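Local coordinates for MHC class I antigen (Ctenopharyngodon idella, PDB 5H5Z), which probably presents peptides to T cells as the heavy chain of a bony fish MHC class I molecule, paired with beta-2-microglobulin, at residues 53-56 with 57-61; 164-167 with 168-172; 209-213 with 214-218. All coordinates share one frame; numbering follows the deposited sequence.

Contacts 1 and 2 face each other at one end of the peptide-binding groove. Contact 1 opens helix 55-82 and contact 2 closes helix 148-170, and their centres lie about 16 Å apart. Two probable hydrogen bonds join them: Y57 OH to Y167 OH at 2.6 Å, and E53 OE1 to Y170 OH, also at 2.6 Å. Both contacts reach the bound peptide, whose backbone is hydrogen-bonded by Q61 of contact 1 and Y167 of contact 2. Contact 3 is a hairpin of the immunoglobulin domain and touches neither. Its nearest atoms are about 28 Å from contact 2 and about 39 Å from contact 1.

Contact 1. Residues 53-56 with 57-61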
loop_
_atom_site.group_PDB
_atom_site.type_symbol
_atom_site.label_atom_id
_atom_site.label_comp_id
_atom_site.label_asym_id
_atom_site.label_seq_id
_atom_site.Cartn_x
_atom_site.Cartn_y
_atom_site.Cartn_z
ATOM N N GLU A 53 -18.343 15.915 3.235
ATOM C CA GLU A 53 -18.486 16.510 1.912
ATOM C C GLU A 53 -19.613 15.805 1.176
ATOM O O GLU A 53 -20.000 14.690 1.543
ATOM C CB GLU A 53 -17.178 16.422 1.111
ATOM C CG GLU A 53 -16.000 17.193 1.699
ATOM C CD GLU A 53 -16.177 18.703 1.674
ATOM O OE1 GLU A 53 -15.374 19.394 2.330
ATOM O OE2 GLU A 53 -17.105 19.205 1.007
ATOM N N GLY A 54 -20.145 16.458 0.149
ATOM C CA GLY A 54 -21.281 15.923 -0.585
ATOM C C GLY A 54 -21.192 16.152 -2.077
ATOM O O GLY A 54 -20.096 16.245 -2.638
ATOM N N ALA A 55 -22.359 16.260 -2.708
ATOM C CA ALA A 55 -22.476 16.346 -4.162
ATOM C C ALA A 55 -21.596 17.418 -4.807
ATOM O O ALA A 55 -20.897 17.127 -5.773
ATOM C CB ALA A 55 -23.930 16.529 -4.567
ATOM N N ASP A 56 -21.623 18.640 -4.270
ATOM C CA ASP A 56 -20.821 19.751 -4.810
ATOM C C ASP A 56 -19.326 19.436 -4.855
ATOM O O ASP A 56 -18.664 19.669 -5.873
ATOM C CB ASP A 56 -21.058 21.043 -4.015
ATOM C CG ASP A 56 -22.218 21.870 -4.559
ATOM O OD1 ASP A 56 -23.053 21.339 -5.327
ATOM O OD2 ASP A 56 -22.296 23.069 -4.212
ATOM N N TYR A 57 -18.807 18.907 -3.750
ATOM C CA TYR A 57 -17.406 18.502 -3.649
ATOM C C TYR A 57 -17.046 17.442 -4.692
ATOM O O TYR A 57 -16.052 17.574 -5.414
ATOM C CB TYR A 57 -17.109 17.992 -2.234
ATOM C CG TYR A 57 -15.726 17.394 -2.056
ATOM C CD1 TYR A 57 -14.641 18.189 -1.683
ATOM C CD2 TYR A 57 -15.505 16.024 -2.245
ATOM C CE1 TYR A 57 -13.373 17.642 -1.516
ATOM C CE2 TYR A 57 -14.244 15.468 -2.088
ATOM C CZ TYR A 57 -13.180 16.284 -1.718
ATOM O OH TYR A 57 -11.922 15.740 -1.553
ATOM N N TRP A 58 -17.867 16.400 -4.775
ATOM C CA TRP A 58 -17.593 15.283 -5.676
ATOM C C TRP A 58 -17.778 15.646 -7.149
ATOM O O TRP A 58 -17.020 15.175 -7.993
ATOM C CB TRP A 58 -18.382 14.037 -5.261
ATOM C CG TRP A 58 -17.858 13.474 -3.967
ATOM C CD1 TRP A 58 -18.503 13.434 -2.760
ATOM C CD2 TRP A 58 -16.560 12.912 -3.746
ATOM N NE1 TRP A 58 -17.690 12.864 -1.807
ATOM C CE2 TRP A 58 -16.492 12.533 -2.385
ATOM C CE3 TRP A 58 -15.449 12.679 -4.568
ATOM C CZ2 TRP A 58 -15.352 11.944 -1.826
ATOM C CZ3 TRP A 58 -14.320 12.082 -4.012
ATOM C CH2 TRP A 58 -14.281 11.725 -2.654
ATOM N N ASP A 59 -18.739 16.518 -7.452
ATOM C CA ASP A 59 -18.895 17.010 -8.823
ATOM C C ASP A 59 -17.640 17.753 -9.282
ATOM O O ASP A 59 -17.202 17.597 -10.426
ATOM C CB ASP A 59 -20.137 17.901 -8.964
ATOM C CG ASP A 59 -21.438 17.131 -8.773
ATOM O OD1 ASP A 59 -21.424 15.883 -8.844
ATOM O OD2 ASP A 59 -22.483 17.776 -8.550
ATOM N N ARG A 60 -17.072 18.553 -8.380
ATOM C CA ARG A 60 -15.844 19.297 -8.658
ATOM C C ARG A 60 -14.647 18.368 -8.824
ATOM O O ARG A 60 -13.839 18.553 -9.738
ATOM C CB ARG A 60 -15.582 20.347 -7.571
ATOM C CG ARG A 60 -16.066 21.733 -7.972
ATOM C CD ARG A 60 -16.522 22.584 -6.795
ATOM N NE ARG A 60 -17.231 23.768 -7.280
ATOM C CZ ARG A 60 -18.522 23.786 -7.618
ATOM N NH1 ARG A 60 -19.257 22.681 -7.509
ATOM N NH2 ARG A 60 -19.079 24.904 -8.069
ATOM N N GLN A 61 -14.553 17.360 -7.960
ATOM C CA GLN A 61 -13.469 16.382 -8.045
ATOM C C GLN A 61 -13.559 15.551 -9.329
ATOM O O GLN A 61 -12.545 15.293 -9.982
ATOM C CB GLN A 61 -13.438 15.479 -6.807
ATOM C CG GLN A 61 -12.178 14.637 -6.699
ATOM C CD GLN A 61 -10.917 15.480 -6.721
ATOM O OE1 GLN A 61 -10.498 16.027 -5.696
ATOM N NE2 GLN A 61 -10.310 15.598 -7.898
HETATM O O HOH W 1 -18.907 12.260 0.523
#
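E53 and Y57 carry the side-chain packing. The aliphatic part of E53 lies over one face of the Y57 ring in a CH-pi contact, with E53 CG 3.9 Å from the ring centroid. E53 CB sits nearer the ring root, 3.6 Å from Y57 CG. The carboxylate is turned only 26° from the ring plane. Y57 CG stands anti to the backbone N (chi1 173°), which sets the ring with one face against E53. The Y57 ring turns an edge to W58: its CD2 sits over the centre of one indole face.

The backbone bonds belong to the start of a helix. G54 is the N-cap residue of helix 55-82, the first long wall of the MHC class I groove. Its carbonyl O accepts from W58 N at 3.1 Å. A55 O accepts from D59 N at 2.8 Å, and D56 O takes R60 N. Q61, one turn on, hydrogen-bonds the backbone of the bound peptide.

Charged side chains lie along the exposed side of this first turn. R60 NH1 makes a weak bond of 3.5 Å to D56 O, which meets the edge of the guanidinium group. D56 O thus has two donors from R60, the backbone N and, weakly, NH1. The carboxylate of D56 is near in charge only: OD2 is 4.5 Å from R60 NH1, well out of the guanidinium plane. D59 OD2 lies 4.8 Å from D56 OD1, a pair of like charges not in contact.

One water links the loop to the indole. It accepts from W58 NE1 at 2.7 Å, in the ring plane, and donates to E53 O. The polar ends of the two packed side chains bond across the groove, E53 OE1 to Y170 OH and Y57 OH to Y167 OH.

Contact 2. Residues 164-167 with 168-172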
loop_
_atom_site.group_PDB
_atom_site.type_symbol
_atom_site.label_atom_id
_atom_site.label_comp_id
_atom_site.label_asym_id
_atom_site.label_seq_id
_atom_site.Cartn_x
_atom_site.Cartn_y
_atom_site.Cartn_z
ATOM N N LEU A 164 -5.765 19.301 3.434
ATOM C CA LEU A 164 -5.275 18.325 4.400
ATOM C C LEU A 164 -5.776 18.666 5.807
ATOM O O LEU A 164 -6.311 17.807 6.509
ATOM C CB LEU A 164 -3.745 18.233 4.367
ATOM C CG LEU A 164 -3.097 17.347 5.438
ATOM C CD1 LEU A 164 -3.624 15.914 5.414
ATOM C CD2 LEU A 164 -1.587 17.365 5.288
ATOM N N LYS A 165 -5.630 19.926 6.204
ATOM C CA LYS A 165 -6.132 20.375 7.510
ATOM C C LYS A 165 -7.630 20.075 7.709
ATOM O O LYS A 165 -8.045 19.626 8.791
ATOM C CB LYS A 165 -5.818 21.858 7.739
ATOM C CG LYS A 165 -4.336 22.134 7.970
ATOM C CD LYS A 165 -4.033 23.621 8.063
ATOM C CE LYS A 165 -2.553 23.845 8.339
ATOM N NZ LYS A 165 -2.130 25.239 8.042
ATOM N N LYS A 166 -8.430 20.306 6.669
ATOM C CA LYS A 166 -9.857 19.978 6.702
ATOM C C LYS A 166 -10.089 18.477 6.885
ATOM O O LYS A 166 -10.916 18.077 7.707
ATOM C CB LYS A 166 -10.579 20.473 5.440
ATOM C CG LYS A 166 -10.783 21.976 5.338
ATOM C CD LYS A 166 -11.269 22.326 3.936
ATOM C CE LYS A 166 -12.338 23.399 3.959
ATOM N NZ LYS A 166 -13.624 22.905 4.532
ATOM N N TYR A 167 -9.355 17.657 6.122
ATOM C CA TYR A 167 -9.495 16.199 6.187
ATOM C C TYR A 167 -9.106 15.647 7.552
ATOM O O TYR A 167 -9.760 14.735 8.068
ATOM C CB TYR A 167 -8.669 15.503 5.087
ATOM C CG TYR A 167 -9.038 15.902 3.667
ATOM C CD1 TYR A 167 -10.351 16.271 3.336
ATOM C CD2 TYR A 167 -8.081 15.892 2.651
ATOM C CE1 TYR A 167 -10.692 16.629 2.040
ATOM C CE2 TYR A 167 -8.414 16.260 1.345
ATOM C CZ TYR A 167 -9.719 16.622 1.049
ATOM O OH TYR A 167 -10.066 16.976 -0.236
ATOM N N VAL A 168 -8.045 16.206 8.134
ATOM C CA VAL A 168 -7.568 15.775 9.451
ATOM C C VAL A 168 -8.647 16.041 10.505
ATOM O O VAL A 168 -8.899 15.187 11.351
ATOM C CB VAL A 168 -6.205 16.408 9.823
ATOM C CG1 VAL A 168 -5.812 16.078 11.261
ATOM C CG2 VAL A 168 -5.122 15.909 8.876
ATOM N N ALA A 169 -9.305 17.199 10.422
ATOM C CA ALA A 169 -10.425 17.508 11.316
ATOM C C ALA A 169 -11.629 16.584 11.093
ATOM O O ALA A 169 -12.218 16.085 12.056
ATOM C CB ALA A 169 -10.830 18.972 11.195
ATOM N N TYR A 170 -11.988 16.354 9.829
ATOM C CA TYR A 170 -13.062 15.413 9.487
ATOM C C TYR A 170 -12.813 14.025 10.077
ATOM O O TYR A 170 -13.717 13.417 10.651
ATOM C CB TYR A 170 -13.200 15.240 7.970
ATOM C CG TYR A 170 -13.607 16.454 7.163
ATOM C CD1 TYR A 170 -14.234 17.562 7.751
ATOM C CD2 TYR A 170 -13.395 16.473 5.791
ATOM C CE1 TYR A 170 -14.614 18.655 6.986
ATOM C CE2 TYR A 170 -13.768 17.559 5.017
ATOM C CZ TYR A 170 -14.373 18.644 5.616
ATOM O OH TYR A 170 -14.736 19.707 4.830
ATOM N N GLY A 171 -11.588 13.525 9.924
ATOM C CA GLY A 171 -11.266 12.161 10.330
ATOM C C GLY A 171 -10.395 12.046 11.566
ATOM O O GLY A 171 -9.734 11.031 11.756
ATOM N N LYS A 172 -10.412 13.075 12.411
ATOM C CA LYS A 172 -9.510 13.174 13.564
ATOM C C LYS A 172 -9.427 11.899 14.397
ATOM O O LYS A 172 -8.331 11.385 14.650
ATOM C CB LYS A 172 -9.900 14.359 14.456
ATOM C CG LYS A 172 -8.853 14.706 15.502
ATOM C CD LYS A 172 -9.384 15.721 16.497
ATOM C CE LYS A 172 -8.509 15.820 17.740
ATOM N NZ LYS A 172 -7.160 16.390 17.457
HETATM O O HOH W 2 -14.111 22.105 7.095
#
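Y167 and Y170 meet through their rings, three residues apart on the last turns of helix 148-170, the second wall of the MHC class I groove. Y170 CD2 comes to the edge of the Y167 ring, near its plane, 3.9 Å from Y167 CD1. The two side chains are set obliquely. Y167 OH bonds Y57 OH and the peptide backbone. The Y170 ring also lies over the K166 carbonyl: K166 O is 3.2 Å above its plane, toward the rim. Y170 CG is anti to its own carbonyl carbon (chi1 -64°), and this folds the ring over K166 O.

K166 runs alongside Y170 and points the same way. Its NZ makes a weak bond of 3.4 Å to Y170 OH, and a water accepts from NZ at 2.7 Å. The stronger partner of this hydroxyl is E53 OE1. Separately, L164 CD1 packs on V168 CG2 at 3.8 Å.

The helical backbone bonds run to G171 N and Y167 O, and G171 then leaves the helix. L164 and V168 rest on H3 of strand 3-13 in the groove floor. Y167 packs on L5 of that strand and meets the F32 ring, while Y170 touches W48 of helix 47-50.

Contact 3. Residues 209-213 with 214-218; sequences TWQKN and GQDHD
Q211 and D216 meet through their side chains across a beta hairpin that joins strand 207-212 to strand 215-216, which is outermost in its sheet of the C1-set domain. Q211 NE2 donates to D216 OD1 at 2.9 Å. The carboxylate oxygen lies close to the amide plane of Q211, but the donor comes from above the carboxylate plane. The two flat groups are 55° apart. Q211 OE1 bonds R264, so both ends of this amide are used.

The backbone forms the tight part. K212 and Q215 are an antiparallel hydrogen-bonded pair, with K212 N to Q215 O at 2.7 Å and Q215 N to K212 O at 3.0 Å. Q211 and D216 form the next, non-hydrogen-bonded pair, and here Q211 CA approaches Q215 O to 3.1 Å. H217 N then bonds W210 O at 2.8 Å. The W210 side chain turns into the immunoglobulin core, where it packs on C196 and C254, the domain's disulfide pair.

H217 packs more loosely against K212. With CG anti to the backbone N (chi1 -176°), its ring places ND1 4.0 Å from K212 CD, in an oblique approach. The ring meets F252 edge-to-face.

The turn is the solvent side. N213 and G214 are the middle residues of a type I' turn, both with positive phi. A water donates to N213 O and to Q215 OE1, bridging the two residues. Another accepts from G214 N at 3.3 Å. N213 OD1 bonds R251 N, which ties the turn to the chain just before strand 252-258.

The side-chain bond pairs a neutral amide with a carboxylate, and R264 on the other end of the amide would probably polarise it and strengthen its N-H as a donor.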
loop_
_atom_site.group_PDB
_atom_site.type_symbol
_atom_site.label_atom_id
_atom_site.label_comp_id
_atom_site.label_asym_id
_atom_site.label_seq_id
_atom_site.Cartn_x
_atom_site.Cartn_y
_atom_site.Cartn_z
ATOM N N THR A 209 10.860 -8.008 19.712
ATOM C CA THR A 209 12.161 -8.513 20.126
ATOM C C THR A 209 12.014 -9.820 20.879
ATOM O O THR A 209 10.938 -10.154 21.377
ATOM C CB THR A 209 12.915 -7.517 21.032
ATOM O OG1 THR A 209 12.117 -7.219 22.182
ATOM C CG2 THR A 209 13.244 -6.225 20.290
ATOM N N TRP A 210 13.125 -10.526 21.000
ATOM C CA TRP A 210 13.180 -11.759 21.760
ATOM C C TRP A 210 14.139 -11.577 22.919
ATOM O O TRP A 210 15.132 -10.876 22.807
ATOM C CB TRP A 210 13.648 -12.912 20.880
ATOM C CG TRP A 210 12.682 -13.292 19.820
ATOM C CD1 TRP A 210 12.667 -12.851 18.537
ATOM C CD2 TRP A 210 11.590 -14.202 19.942
ATOM N NE1 TRP A 210 11.636 -13.422 17.853
ATOM C CE2 TRP A 210 10.958 -14.261 18.692
ATOM C CE3 TRP A 210 11.087 -14.977 20.988
ATOM C CZ2 TRP A 210 9.851 -15.055 18.458
ATOM C CZ3 TRP A 210 9.992 -15.766 20.752
ATOM C CH2 TRP A 210 9.384 -15.801 19.498
ATOM N N GLN A 211 13.819 -12.199 24.043
ATOM C CA GLN A 211 14.700 -12.163 25.191
ATOM C C GLN A 211 14.991 -13.577 25.681
ATOM O O GLN A 211 14.133 -14.449 25.641
ATOM C CB GLN A 211 14.102 -11.314 26.314
ATOM C CG GLN A 211 14.238 -9.818 26.085
ATOM C CD GLN A 211 14.204 -9.016 27.371
ATOM O OE1 GLN A 211 13.491 -9.356 28.309
ATOM N NE2 GLN A 211 14.977 -7.944 27.416
ATOM N N LYS A 212 16.224 -13.791 26.112
ATOM C CA LYS A 212 16.597 -15.041 26.741
ATOM C C LYS A 212 16.964 -14.731 28.182
ATOM O O LYS A 212 17.888 -13.978 28.444
ATOM C CB LYS A 212 17.788 -15.652 26.007
ATOM C CG LYS A 212 18.239 -17.003 26.533
ATOM C CD LYS A 212 19.436 -17.507 25.748
ATOM C CE LYS A 212 20.055 -18.735 26.393
ATOM N NZ LYS A 212 21.354 -19.086 25.753
ATOM N N ASN A 213 16.234 -15.316 29.118
ATOM C CA ASN A 213 16.551 -15.131 30.522
ATOM C C ASN A 213 16.605 -13.652 30.890
ATOM O O ASN A 213 17.463 -13.231 31.657
ATOM C CB ASN A 213 17.877 -15.819 30.850
ATOM C CG ASN A 213 17.849 -17.300 30.537
ATOM O OD1 ASN A 213 16.840 -17.963 30.749
ATOM N ND2 ASN A 213 18.958 -17.823 30.026
ATOM N N GLY A 214 15.688 -12.869 30.332
ATOM C CA GLY A 214 15.594 -11.453 30.637
ATOM C C GLY A 214 16.593 -10.543 29.951
ATOM O O GLY A 214 16.711 -9.379 30.306
ATOM N N GLN A 215 17.315 -11.058 28.965
ATOM C CA GLN A 215 18.258 -10.233 28.218
ATOM C C GLN A 215 17.950 -10.324 26.735
ATOM O O GLN A 215 17.443 -11.332 26.269
ATOM C CB GLN A 215 19.700 -10.654 28.487
ATOM C CG GLN A 215 20.123 -10.541 29.941
ATOM C CD GLN A 215 20.010 -9.130 30.481
ATOM O OE1 GLN A 215 19.410 -8.907 31.528
ATOM N NE2 GLN A 215 20.589 -8.172 29.770
ATOM N N ASP A 216 18.227 -9.257 25.997
ATOM C CA ASP A 216 17.880 -9.231 24.588
ATOM C C ASP A 216 18.648 -10.316 23.860
ATOM O O ASP A 216 19.844 -10.480 24.065
ATOM C CB ASP A 216 18.201 -7.869 23.979
ATOM C CG ASP A 216 17.151 -6.819 24.306
ATOM O OD1 ASP A 216 16.060 -7.190 24.784
ATOM O OD2 ASP A 216 17.422 -5.625 24.080
ATOM N N HIS A 217 17.948 -11.050 23.007
ATOM C CA HIS A 217 18.558 -12.128 22.248
ATOM C C HIS A 217 18.402 -11.839 20.765
ATOM O O HIS A 217 17.291 -11.788 20.254
ATOM C CB HIS A 217 17.854 -13.432 22.604
ATOM C CG HIS A 217 18.446 -14.643 21.961
ATOM N ND1 HIS A 217 19.557 -15.280 22.464
ATOM C CD2 HIS A 217 18.068 -15.345 20.870
ATOM C CE1 HIS A 217 19.845 -16.317 21.703
ATOM N NE2 HIS A 217 18.956 -16.381 20.730
ATOM N N ASP A 218 19.520 -11.692 20.066
ATOM C CA ASP A 218 19.485 -11.337 18.645
ATOM C C ASP A 218 19.957 -12.447 17.697
ATOM O O ASP A 218 19.998 -12.250 16.487
ATOM C CB ASP A 218 20.230 -10.010 18.383
ATOM C CG ASP A 218 21.672 -10.014 18.887
ATOM O OD1 ASP A 218 22.310 -11.090 18.945
ATOM O OD2 ASP A 218 22.175 -8.916 19.219
HETATM O O HOH W 3 12.963 -13.863 28.859
HETATM O O HOH W 4 18.327 -11.091 33.468
#